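Local structure of dehydrogenase (Sinorhizobium meliloti, 3UOE) at residues L75-D80 / L276-P281; E60-P65 / A331-A336; V223-R228 / A236-I241; L129-I134 / A261-S266. The protein is probably an oxidoreductase of the malate/L-lactate dehydrogenase (LDH2/MDH2) type. All blocks are in the same frame, centred on the assembly; numbering follows the deposited sequence.

How the contacts relate
The four contacts are spread over one chain and none touches another. Contact 1 pins a loop to helix 72-80, and contact 2 joins the end of the preceding helix 46-61 to helix 327-339; their centres are about 27 Å apart, with nearest atoms about 11 Å apart. Contact 3 comes closest to contact 1, about 7 Å between nearest atoms, and is nested inside the chain loop that contact 1 closes. Contact 4 is the one whose touching residues are all buried, and lies across the chain's centre from contact 2, about 31 Å between their centres. Contacts 3 and 4 both reach the second subunit. No bound substrate or cofactor marks an active site among these residues.

Contact 1: residues L75-D80 / L276-P281; sequences LLSRLD and LDDIHP
R78 meets the loop 276-281 through a chain whose CG stands anti to the carbonyl carbon (chi1 -68°) and which then bends at chi3 (62°), while S77, with OG anti to the backbone N, turns its hydroxyl to D278. The guanidinium works as a two-pronged donor: NH1 and NH2 both take the carbonyl oxygen of H280, at 2.8 Å for R78 NH1 to H280 O and 2.9 Å for R78 NH2 to H280 O, with that oxygen in the guanidinium plane. R78 NH1 is shared with D277 O at 2.9 Å, which it approaches from above the carbonyl plane. A long salt bridge of 3.6 Å from R78 NH1 to D277 OD1 adds charge attraction. Replacing R78 by a leucine would probably leave the carbonyl oxygens of D277 and H280, and N138 OD1, without their donor, with only S77 to D278 as a hydrogen bond between the segments.

D277 holds the loop from within. Its OD1 accepts from I279 N at 2.7 Å and from H280 N at 2.8 Å, an Asx turn extended into an Asx motif, which probably helps to hold both carbonyls toward R78. S77 OG donates to D278 OD2 over 2.7 Å, met on the anti side of the carboxylate. The aliphatic CG of R78 rests against D278 CB, 3.9 Å away.

N138 receives R78 NE, so the guanidinium has a further anchor beyond the loop. On another side of helix 72-80, L76 and L79 pack on helix 28-41, while the loop itself links helix 246-264 to strand 285-291.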
loop_
_atom_site.group_PDB
_atom_site.type_symbol
_atom_site.label_atom_id
_atom_site.label_comp_id
_atom_site.label_asym_id
_atom_site.label_seq_id
_atom_site.Cartn_x
_atom_site.Cartn_y
_atom_site.Cartn_z
ATOM N N LEU A 75 -26.345 -4.106 9.568
ATOM C CA LEU A 75 -26.241 -5.517 9.209
ATOM C C LEU A 75 -27.506 -6.292 9.590
ATOM O O LEU A 75 -28.024 -7.083 8.794
ATOM C CB LEU A 75 -25.029 -6.159 9.878
ATOM C CG LEU A 75 -23.661 -5.564 9.540
ATOM C CD1 LEU A 75 -22.574 -6.229 10.379
ATOM C CD2 LEU A 75 -23.348 -5.688 8.048
ATOM N N LEU A 76 -27.995 -6.066 10.807
ATOM C CA LEU A 76 -29.219 -6.709 11.268
ATOM C C LEU A 76 -30.359 -6.380 10.308
ATOM O O LEU A 76 -31.129 -7.250 9.914
ATOM C CB LEU A 76 -29.564 -6.260 12.695
ATOM C CG LEU A 76 -28.566 -6.627 13.803
ATOM C CD1 LEU A 76 -29.010 -6.086 15.153
ATOM C CD2 LEU A 76 -28.362 -8.145 13.871
ATOM N N SER A 77 -30.442 -5.116 9.915
ATOM C CA SER A 77 -31.491 -4.673 9.000
ATOM C C SER A 77 -31.348 -5.331 7.620
ATOM O O SER A 77 -32.328 -5.761 7.009
ATOM C CB SER A 77 -31.467 -3.144 8.881
ATOM O OG SER A 77 -32.547 -2.680 8.111
ATOM N N ARG A 78 -30.114 -5.408 7.139
ATOM C CA ARG A 78 -29.847 -5.998 5.837
ATOM C C ARG A 78 -30.179 -7.488 5.825
ATOM O O ARG A 78 -30.636 -8.030 4.824
ATOM C CB ARG A 78 -28.395 -5.747 5.422
ATOM C CG ARG A 78 -28.089 -4.277 5.128
ATOM C CD ARG A 78 -26.637 -4.065 4.667
ATOM N NE ARG A 78 -26.366 -4.768 3.417
ATOM C CZ ARG A 78 -26.679 -4.305 2.209
ATOM N NH1 ARG A 78 -27.266 -3.115 2.074
ATOM N NH2 ARG A 78 -26.393 -5.029 1.134
ATOM N N LEU A 79 -29.954 -8.142 6.954
ATOM C CA LEU A 79 -30.312 -9.538 7.095
ATOM C C LEU A 79 -31.827 -9.715 7.037
ATOM O O LEU A 79 -32.329 -10.552 6.291
ATOM C CB LEU A 79 -29.760 -10.081 8.413
ATOM C CG LEU A 79 -28.248 -10.304 8.450
ATOM C CD1 LEU A 79 -27.747 -10.396 9.878
ATOM C CD2 LEU A 79 -27.847 -11.546 7.633
ATOM N N ASP A 80 -32.544 -8.921 7.829
ATOM C CA ASP A 80 -34.004 -8.964 7.870
ATOM C C ASP A 80 -34.629 -8.721 6.496
ATOM O O ASP A 80 -35.769 -9.105 6.243
ATOM C CB ASP A 80 -34.537 -7.889 8.821
ATOM C CG ASP A 80 -34.342 -8.245 10.280
ATOM O OD1 ASP A 80 -34.241 -9.451 10.615
ATOM O OD2 ASP A 80 -34.300 -7.308 11.100
ATOM N N LEU A 276 -23.496 1.436 3.708
ATOM C CA LEU A 276 -24.070 2.451 4.578
ATOM C C LEU A 276 -25.579 2.598 4.369
ATOM O O LEU A 276 -26.178 3.577 4.797
ATOM C CB LEU A 276 -23.375 3.795 4.343
ATOM C CG LEU A 276 -21.855 3.759 4.537
ATOM C CD1 LEU A 276 -21.243 5.069 4.082
ATOM C CD2 LEU A 276 -21.485 3.456 5.990
ATOM N N ASP A 277 -26.186 1.639 3.684
ATOM C CA ASP A 277 -27.630 1.640 3.505
ATOM C C ASP A 277 -28.141 0.224 3.661
ATOM O O ASP A 277 -27.371 -0.729 3.653
ATOM C CB ASP A 277 -28.021 2.193 2.123
ATOM C CG ASP A 277 -27.688 1.230 0.991
ATOM O OD1 ASP A 277 -28.297 0.138 0.927
ATOM O OD2 ASP A 277 -26.816 1.567 0.160
ATOM N N ASP A 278 -29.448 0.091 3.812
ATOM C CA ASP A 278 -30.061 -1.220 3.865
ATOM C C ASP A 278 -31.067 -1.325 2.740
ATOM O O ASP A 278 -32.174 -1.824 2.934
ATOM C CB ASP A 278 -30.746 -1.443 5.208
ATOM C CG ASP A 278 -31.772 -0.372 5.525
ATOM O OD1 ASP A 278 -31.995 0.523 4.681
ATOM O OD2 ASP A 278 -32.353 -0.419 6.625
ATOM N N ILE A 279 -30.674 -0.850 1.563
ATOM C CA ILE A 279 -31.564 -0.828 0.411
ATOM C C ILE A 279 -30.989 -1.598 -0.778
ATOM O O ILE A 279 -31.716 -2.298 -1.490
ATOM C CB ILE A 279 -31.815 0.620 -0.049
ATOM C CG1 ILE A 279 -32.591 1.388 1.019
ATOM C CG2 ILE A 279 -32.580 0.631 -1.360
ATOM C CD1 ILE A 279 -32.576 2.892 0.820
ATOM N N HIS A 280 -29.682 -1.457 -0.981
ATOM C CA HIS A 280 -29.025 -1.967 -2.170
ATOM C C HIS A 280 -28.060 -3.083 -1.861
ATOM O O HIS A 280 -27.550 -3.180 -0.742
ATOM C CB HIS A 280 -28.279 -0.835 -2.891
ATOM C CG HIS A 280 -29.148 0.344 -3.196
ATOM N ND1 HIS A 280 -29.017 1.553 -2.551
ATOM C CD2 HIS A 280 -30.193 0.479 -4.046
ATOM C CE1 HIS A 280 -29.926 2.395 -3.011
ATOM N NE2 HIS A 280 -30.655 1.766 -3.915
ATOM N N PRO A 281 -27.802 -3.932 -2.869
ATOM C CA PRO A 281 -26.783 -4.985 -2.768
ATOM C C PRO A 281 -25.434 -4.376 -2.386
ATOM O O PRO A 281 -25.092 -3.313 -2.874
ATOM C CB PRO A 281 -26.726 -5.559 -4.196
ATOM C CG PRO A 281 -28.092 -5.270 -4.780
ATOM C CD PRO A 281 -28.519 -3.957 -4.159
#

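Contact 2: residues E60-P65 / A331-A336; sequences ELRGLP and ARRAAA
L61 and segment 331-336 of helix 327-339 make the tight part of this contact, where the CA atoms of R62 and R333 come within 4.7 Å. L61 O receives a CA-H...O contact from R333 CA at 3.4 Å and has A336 CB beside it, a methyl that L61 CD2 also meets at 3.9 Å. R333 CG is anti to the backbone N (chi1 -174°), and the extended chain carries the guanidinium past L61, whose CD1 sits over one face, toward its rim.

The R332 side is looser and open to solvent. Its NE donates to R62 O at 2.9 Å and 160°, arriving from above the carbonyl plane, and a water joins R62 O to R332 NH2. G63 (phi 80°), the C-prime residue of the Schellman motif ending helix 46-61, follows the carbonyl that R332 reaches.

R62 NH2 lies 4.3 Å from R333 NE, but both arginines bridge to E58, which probably offsets the repulsion. An alanine in place of R333 removes the guanidinium under L61 CD1, and would probably leave E58 OE2 without this partner and a gap beside L61. E148 on helix 144-152 also pairs with R62, and L61 packs on I341 of strand 341-344.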
loop_
_atom_site.group_PDB
_atom_site.type_symbol
_atom_site.label_atom_id
_atom_site.label_comp_id
_atom_site.label_asym_id
_atom_site.label_seq_id
_atom_site.Cartn_x
_atom_site.Cartn_y
_atom_site.Cartn_z
ATOM N N GLU A 60 -14.200 -1.965 18.859
ATOM C CA GLU A 60 -14.508 -1.233 20.094
ATOM C C GLU A 60 -13.337 -1.291 21.080
ATOM O O GLU A 60 -12.861 -0.261 21.540
ATOM C CB GLU A 60 -15.755 -1.804 20.770
ATOM C CG GLU A 60 -17.026 -1.687 19.963
ATOM C CD GLU A 60 -17.523 -0.254 19.848
ATOM O OE1 GLU A 60 -16.895 0.655 20.424
ATOM O OE2 GLU A 60 -18.554 -0.040 19.184
ATOM N N LEU A 61 -12.869 -2.499 21.384
ATOM C CA LEU A 61 -11.795 -2.684 22.368
ATOM C C LEU A 61 -10.510 -1.954 21.981
ATOM O O LEU A 61 -9.751 -1.508 22.849
ATOM C CB LEU A 61 -11.493 -4.175 22.583
ATOM C CG LEU A 61 -12.539 -5.070 23.255
ATOM C CD1 LEU A 61 -12.191 -6.545 23.051
ATOM C CD2 LEU A 61 -12.703 -4.744 24.749
ATOM N N ARG A 62 -10.269 -1.832 20.678
ATOM C CA ARG A 62 -9.022 -1.247 20.187
ATOM C C ARG A 62 -9.109 0.258 19.932
ATOM O O ARG A 62 -8.172 0.861 19.413
ATOM C CB ARG A 62 -8.551 -1.969 18.924
ATOM C CG ARG A 62 -8.183 -3.419 19.171
ATOM C CD ARG A 62 -7.958 -4.176 17.881
ATOM N NE ARG A 62 -7.129 -5.345 18.135
ATOM C CZ ARG A 62 -7.498 -6.595 17.892
ATOM N NH1 ARG A 62 -8.682 -6.843 17.350
ATOM N NH2 ARG A 62 -6.675 -7.597 18.171
ATOM N N GLY A 63 -10.233 0.861 20.292
ATOM C CA GLY A 63 -10.408 2.291 20.111
ATOM C C GLY A 63 -10.784 2.688 18.692
ATOM O O GLY A 63 -10.487 3.800 18.258
ATOM N N LEU A 64 -11.445 1.785 17.970
ATOM C CA LEU A 64 -11.947 2.096 16.634
ATOM C C LEU A 64 -13.470 1.916 16.573
ATOM O O LEU A 64 -13.975 1.036 15.875
ATOM C CB LEU A 64 -11.257 1.217 15.599
ATOM C CG LEU A 64 -11.429 1.595 14.129
ATOM C CD1 LEU A 64 -10.525 2.765 13.744
ATOM C CD2 LEU A 64 -11.139 0.384 13.254
ATOM N N PRO A 65 -14.209 2.750 17.320
ATOM C CA PRO A 65 -15.670 2.608 17.382
ATOM C C PRO A 65 -16.338 2.827 16.026
ATOM O O PRO A 65 -17.473 2.393 15.832
ATOM C CB PRO A 65 -16.086 3.711 18.372
ATOM C CG PRO A 65 -14.910 4.675 18.387
ATOM C CD PRO A 65 -13.726 3.772 18.264
ATOM N N ALA A 331 -2.225 -2.133 23.342
ATOM C CA ALA A 331 -2.321 -1.449 24.631
ATOM C C ALA A 331 -3.760 -1.017 24.935
ATOM O O ALA A 331 -4.224 -1.147 26.064
ATOM C CB ALA A 331 -1.369 -0.251 24.692
ATOM N N ARG A 332 -4.468 -0.507 23.929
ATOM C CA ARG A 332 -5.859 -0.106 24.136
ATOM C C ARG A 332 -6.757 -1.306 24.416
ATOM O O ARG A 332 -7.634 -1.238 25.274
ATOM C CB ARG A 332 -6.385 0.700 22.954
ATOM C CG ARG A 332 -5.717 2.055 22.813
ATOM C CD ARG A 332 -6.337 2.906 21.703
ATOM N NE ARG A 332 -5.964 2.463 20.358
ATOM C CZ ARG A 332 -4.875 2.867 19.706
ATOM N NH1 ARG A 332 -4.028 3.718 20.281
ATOM N NH2 ARG A 332 -4.632 2.415 18.479
ATOM N N ARG A 333 -6.522 -2.416 23.719
ATOM C CA ARG A 333 -7.358 -3.600 23.927
ATOM C C ARG A 333 -7.241 -4.090 25.363
ATOM O O ARG A 333 -8.242 -4.357 26.019
ATOM C CB ARG A 333 -6.998 -4.729 22.960
ATOM C CG ARG A 333 -7.938 -5.911 23.053
ATOM C CD ARG A 333 -7.463 -7.089 22.206
ATOM N NE ARG A 333 -8.527 -8.075 22.057
ATOM C CZ ARG A 333 -8.876 -8.956 22.994
ATOM N NH1 ARG A 333 -8.248 -8.982 24.160
ATOM N NH2 ARG A 333 -9.867 -9.811 22.769
ATOM N N ALA A 334 -6.006 -4.194 25.839
ATOM C CA ALA A 334 -5.731 -4.667 27.189
ATOM C C ALA A 334 -6.426 -3.805 28.238
ATOM O O ALA A 334 -6.913 -4.316 29.238
ATOM C CB ALA A 334 -4.224 -4.713 27.444
ATOM N N ALA A 335 -6.474 -2.497 28.008
ATOM C CA ALA A 335 -7.084 -1.588 28.974
ATOM C C ALA A 335 -8.616 -1.652 28.951
ATOM O O ALA A 335 -9.264 -1.534 29.987
ATOM C CB ALA A 335 -6.598 -0.154 28.745
ATOM N N ALA A 336 -9.200 -1.848 27.774
ATOM C CA ALA A 336 -10.655 -1.883 27.663
ATOM C C ALA A 336 -11.231 -3.216 28.130
ATOM O O ALA A 336 -12.353 -3.277 28.630
ATOM C CB ALA A 336 -11.097 -1.567 26.238
HETATM O O HOH W 1 -7.020 1.201 17.038
#

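Contact 3: residues V223-R228 / A236-I241; sequences VDRDGR and AQAGAI
V223 and A240 form an antiparallel hydrogen-bonded pair, V223 N donating to A240 O at 2.9 Å and 161°, and A240 N returning to V223 O at 3.1 Å. Just before A240, G239 brings its CA to 3.2 Å from V223 O in a CA-H...O contact. A beta carbon there would run into V223 O and D224 CA, so the missing side chain is what permits this close approach of the two backbones.

Among the side chains, V223 CG2 touches A240 CB at 4.1 Å, both on the same face of the small sheet. R225 leaves its backbone with CG between N and carbonyl carbon (chi1 56°), which lays its chain beside A238: NH2 lies 3.4 Å from A238 CB, obliquely to the guanidinium, and the R225 CB rests near A238 O. The backbone oxygen of R225 accepts from R314 of the second subunit.

The loop that follows V223 is a type I turn from D224 to G227, braced by the D224 carboxylate. D224 OD1 accepts from D226 N at 2.8 Å, an Asx turn, and from R228 N at 3.0 Å, the two donors reaching it from opposite faces of its plane. With OD1 gripped twice, the carboxylate is probably held against rotation. G227, phi 95°, adopts backbone angles at which a beta carbon would collide with the carbonyl oxygen of D226.

Strand 222-223 is the middle of three, between 229-230 and 240-241, and A236 and I241 pack on helix 204-213.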
loop_
_atom_site.group_PDB
_atom_site.type_symbol
_atom_site.label_atom_id
_atom_site.label_comp_id
_atom_site.label_asym_id
_atom_site.label_seq_id
_atom_site.Cartn_x
_atom_site.Cartn_y
_atom_site.Cartn_z
ATOM N N VAL A 223 -15.281 18.434 2.837
ATOM C CA VAL A 223 -15.936 19.557 2.179
ATOM C C VAL A 223 -17.396 19.187 2.071
ATOM O O VAL A 223 -17.741 18.015 2.171
ATOM C CB VAL A 223 -15.376 19.816 0.770
ATOM C CG1 VAL A 223 -13.937 20.265 0.851
ATOM C CG2 VAL A 223 -15.513 18.566 -0.108
ATOM N N ASP A 224 -18.262 20.173 1.880
ATOM C CA ASP A 224 -19.682 19.870 1.742
ATOM C C ASP A 224 -19.984 19.436 0.315
ATOM O O ASP A 224 -19.072 19.297 -0.500
ATOM C CB ASP A 224 -20.553 21.057 2.156
ATOM C CG ASP A 224 -20.238 22.311 1.376
ATOM O OD1 ASP A 224 -19.953 22.207 0.158
ATOM O OD2 ASP A 224 -20.278 23.402 1.986
ATOM N N ARG A 225 -21.264 19.222 0.031
ATOM C CA ARG A 225 -21.716 18.754 -1.271
ATOM C C ARG A 225 -21.362 19.718 -2.403
ATOM O O ARG A 225 -21.321 19.325 -3.560
ATOM C CB ARG A 225 -23.231 18.526 -1.242
ATOM C CG ARG A 225 -24.018 19.761 -0.808
ATOM C CD ARG A 225 -25.503 19.459 -0.589
ATOM N NE ARG A 225 -25.746 18.651 0.608
ATOM C CZ ARG A 225 -26.949 18.446 1.139
ATOM N NH1 ARG A 225 -28.019 18.998 0.582
ATOM N NH2 ARG A 225 -27.083 17.701 2.230
ATOM N N ASP A 226 -21.121 20.979 -2.074
ATOM C CA ASP A 226 -20.754 21.953 -3.093
ATOM C C ASP A 226 -19.252 21.999 -3.293
ATOM O O ASP A 226 -18.770 22.642 -4.223
ATOM C CB ASP A 226 -21.246 23.354 -2.717
ATOM C CG ASP A 226 -22.749 23.423 -2.572
ATOM O OD1 ASP A 226 -23.454 22.764 -3.363
ATOM O OD2 ASP A 226 -23.225 24.132 -1.662
ATOM N N GLY A 227 -18.518 21.343 -2.396
ATOM C CA GLY A 227 -17.067 21.347 -2.445
ATOM C C GLY A 227 -16.426 22.398 -1.562
ATOM O O GLY A 227 -15.232 22.670 -1.670
ATOM N N ARG A 228 -17.209 22.994 -0.673
ATOM C CA ARG A 228 -16.662 24.006 0.228
ATOM C C ARG A 228 -16.224 23.396 1.553
ATOM O O ARG A 228 -16.958 22.615 2.153
ATOM C CB ARG A 228 -17.681 25.132 0.459
ATOM C CG ARG A 228 -18.071 25.861 -0.822
ATOM C CD ARG A 228 -18.886 27.123 -0.558
ATOM N NE ARG A 228 -18.946 27.973 -1.746
ATOM C CZ ARG A 228 -19.930 27.952 -2.643
ATOM N NH1 ARG A 228 -20.961 27.127 -2.493
ATOM N NH2 ARG A 228 -19.884 28.762 -3.694
ATOM N N ALA A 236 -20.554 17.446 5.966
ATOM C CA ALA A 236 -19.552 16.455 5.590
ATOM C C ALA A 236 -20.175 15.139 5.119
ATOM O O ALA A 236 -19.707 14.546 4.154
ATOM C CB ALA A 236 -18.583 16.214 6.754
ATOM N N GLN A 237 -21.231 14.684 5.797
ATOM C CA GLN A 237 -21.853 13.406 5.458
ATOM C C GLN A 237 -22.296 13.392 3.997
ATOM O O GLN A 237 -22.221 12.371 3.318
ATOM C CB GLN A 237 -23.041 13.097 6.383
ATOM C CG GLN A 237 -22.650 12.555 7.765
ATOM C CD GLN A 237 -23.856 12.103 8.599
ATOM O OE1 GLN A 237 -24.884 12.767 8.631
ATOM N NE2 GLN A 237 -23.719 10.971 9.277
ATOM N N ALA A 238 -22.750 14.540 3.518
ATOM C CA ALA A 238 -23.239 14.650 2.155
ATOM C C ALA A 238 -22.149 15.167 1.226
ATOM O O ALA A 238 -22.403 15.412 0.041
ATOM C CB ALA A 238 -24.462 15.565 2.108
ATOM N N GLY A 239 -20.940 15.328 1.764
ATOM C CA GLY A 239 -19.843 15.910 1.011
ATOM C C GLY A 239 -18.777 14.911 0.600
ATOM O O GLY A 239 -19.081 13.847 0.069
ATOM N N ALA A 240 -17.519 15.262 0.851
ATOM C CA ALA A 240 -16.400 14.398 0.511
ATOM C C ALA A 240 -15.238 14.577 1.485
ATOM O O ALA A 240 -14.961 15.681 1.964
ATOM C CB ALA A 240 -15.946 14.622 -0.942
ATOM N N ILE A 241 -14.570 13.469 1.781
ATOM C CA ILE A 241 -13.482 13.447 2.733
ATOM C C ILE A 241 -12.187 13.566 1.957
ATOM O O ILE A 241 -12.098 13.105 0.821
ATOM C CB ILE A 241 -13.500 12.129 3.550
ATOM C CG1 ILE A 241 -14.788 12.034 4.375
ATOM C CG2 ILE A 241 -12.286 12.028 4.457
ATOM C CD1 ILE A 241 -15.063 10.643 4.950
#

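Contact 4: residues L129-I134 / A261-S266; sequences LAIAAI and AALAGS
I131 and A133 face L263 and A264 where the end of helix 246-264 packs against strand 129-137 of the seven-stranded mixed sheet, an alpha/beta packing in which the strand carries helices on both sides. I131 and A133 point to this helix, whereas A130, A132 and I134 have helix 109-127 on the opposite face.

The apolar contacts come first. I131 CG1 runs anti to the backbone N (chi1 -179°), which carries CD1 outward to meet L263 CD1 at 4.2 Å; the two side chains cross at about a right angle. A133 fills the closer position: its CB is 3.7 Å from A264 CA and 4.3 Å from L263 CB, so a small residue on the strand lets the helix come near, with 4.5 Å between A133 CA and A264 CA. F99 of strand 99-105 touches I131, A133 and L263 and extends this apolar patch.

No direct hydrogen bond joins the two segments. A water lies 2.8 Å from A133 O and 2.7 Å from A264 O; with further acceptors near it, it may not serve both at once.

Subunit contacts form the last group: L263 makes backbone hydrogen bonds to the second subunit and packs on its I291, and L129 packs on L129 of that subunit, placing the contact at the dimer interface. Where the strand runs on past A133, A264 CB lies 3.3 Å from I134 O.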
loop_
_atom_site.group_PDB
_atom_site.type_symbol
_atom_site.label_atom_id
_atom_site.label_comp_id
_atom_site.label_asym_id
_atom_site.label_seq_id
_atom_site.Cartn_x
_atom_site.Cartn_y
_atom_site.Cartn_z
ATOM N N LEU A 129 2.546 -17.878 -2.685
ATOM C CA LEU A 129 1.785 -16.636 -2.801
ATOM C C LEU A 129 0.416 -16.979 -3.372
ATOM O O LEU A 129 0.311 -17.764 -4.315
ATOM C CB LEU A 129 2.517 -15.653 -3.719
ATOM C CG LEU A 129 1.787 -14.465 -4.355
ATOM C CD1 LEU A 129 1.716 -13.256 -3.422
ATOM C CD2 LEU A 129 2.468 -14.062 -5.673
ATOM N N ALA A 130 -0.630 -16.406 -2.795
ATOM C CA ALA A 130 -1.978 -16.629 -3.291
ATOM C C ALA A 130 -2.865 -15.428 -3.015
ATOM O O ALA A 130 -2.615 -14.648 -2.097
ATOM C CB ALA A 130 -2.579 -17.882 -2.680
ATOM N N ILE A 131 -3.909 -15.286 -3.815
ATOM C CA ILE A 131 -4.824 -14.176 -3.647
ATOM C C ILE A 131 -6.271 -14.635 -3.734
ATOM O O ILE A 131 -6.619 -15.464 -4.570
ATOM C CB ILE A 131 -4.582 -13.091 -4.717
ATOM C CG1 ILE A 131 -5.539 -11.914 -4.512
ATOM C CG2 ILE A 131 -4.720 -13.696 -6.125
ATOM C CD1 ILE A 131 -5.085 -10.613 -5.193
ATOM N N ALA A 132 -7.103 -14.091 -2.857
ATOM C CA ALA A 132 -8.540 -14.243 -2.964
ATOM C C ALA A 132 -9.191 -12.883 -3.252
ATOM O O ALA A 132 -8.961 -11.890 -2.542
ATOM C CB ALA A 132 -9.115 -14.881 -1.694
ATOM N N ALA A 133 -9.980 -12.844 -4.320
ATOM C CA ALA A 133 -10.640 -11.624 -4.748
ATOM C C ALA A 133 -12.139 -11.793 -4.574
ATOM O O ALA A 133 -12.770 -12.586 -5.277
ATOM C CB ALA A 133 -10.290 -11.307 -6.198
ATOM N N ILE A 134 -12.697 -11.030 -3.637
ATOM C CA ILE A 134 -14.076 -11.196 -3.189
ATOM C C ILE A 134 -14.997 -10.111 -3.717
ATOM O O ILE A 134 -14.661 -8.929 -3.686
ATOM C CB ILE A 134 -14.162 -11.148 -1.638
ATOM C CG1 ILE A 134 -13.238 -12.191 -1.004
ATOM C CG2 ILE A 134 -15.599 -11.319 -1.166
ATOM C CD1 ILE A 134 -12.832 -11.841 0.417
ATOM N N ALA A 261 -11.364 -3.405 -7.994
ATOM C CA ALA A 261 -12.293 -3.552 -9.108
ATOM C C ALA A 261 -11.790 -4.552 -10.132
ATOM O O ALA A 261 -12.501 -5.487 -10.492
ATOM C CB ALA A 261 -12.539 -2.186 -9.789
ATOM N N ALA A 262 -10.565 -4.338 -10.611
ATOM C CA ALA A 262 -9.989 -5.171 -11.662
ATOM C C ALA A 262 -9.988 -6.641 -11.293
ATOM O O ALA A 262 -10.341 -7.482 -12.102
ATOM C CB ALA A 262 -8.571 -4.722 -11.976
ATOM N N LEU A 263 -9.588 -6.947 -10.062
ATOM C CA LEU A 263 -9.403 -8.332 -9.652
ATOM C C LEU A 263 -10.656 -8.969 -9.059
ATOM O O LEU A 263 -10.973 -10.119 -9.377
ATOM C CB LEU A 263 -8.221 -8.441 -8.687
ATOM C CG LEU A 263 -6.913 -7.932 -9.309
ATOM C CD1 LEU A 263 -5.758 -7.923 -8.295
ATOM C CD2 LEU A 263 -6.557 -8.782 -10.520
ATOM N N ALA A 264 -11.360 -8.230 -8.198
ATOM C CA ALA A 264 -12.565 -8.744 -7.555
ATOM C C ALA A 264 -13.774 -8.665 -8.478
ATOM O O ALA A 264 -14.734 -9.421 -8.313
ATOM C CB ALA A 264 -12.850 -8.000 -6.251
ATOM N N GLY A 265 -13.723 -7.744 -9.441
ATOM C CA GLY A 265 -14.836 -7.524 -10.346
ATOM C C GLY A 265 -16.010 -6.915 -9.601
ATOM O O GLY A 265 -17.168 -7.196 -9.887
ATOM N N SER A 266 -15.703 -6.085 -8.615
ATOM C CA SER A 266 -16.721 -5.338 -7.902
ATOM C C SER A 266 -16.884 -4.011 -8.632
ATOM O O SER A 266 -16.173 -3.742 -9.596
ATOM C CB SER A 266 -16.265 -5.093 -6.467
ATOM O OG SER A 266 -14.915 -4.643 -6.445
HETATM O O HOH W 2 -14.480 -11.944 -7.352
#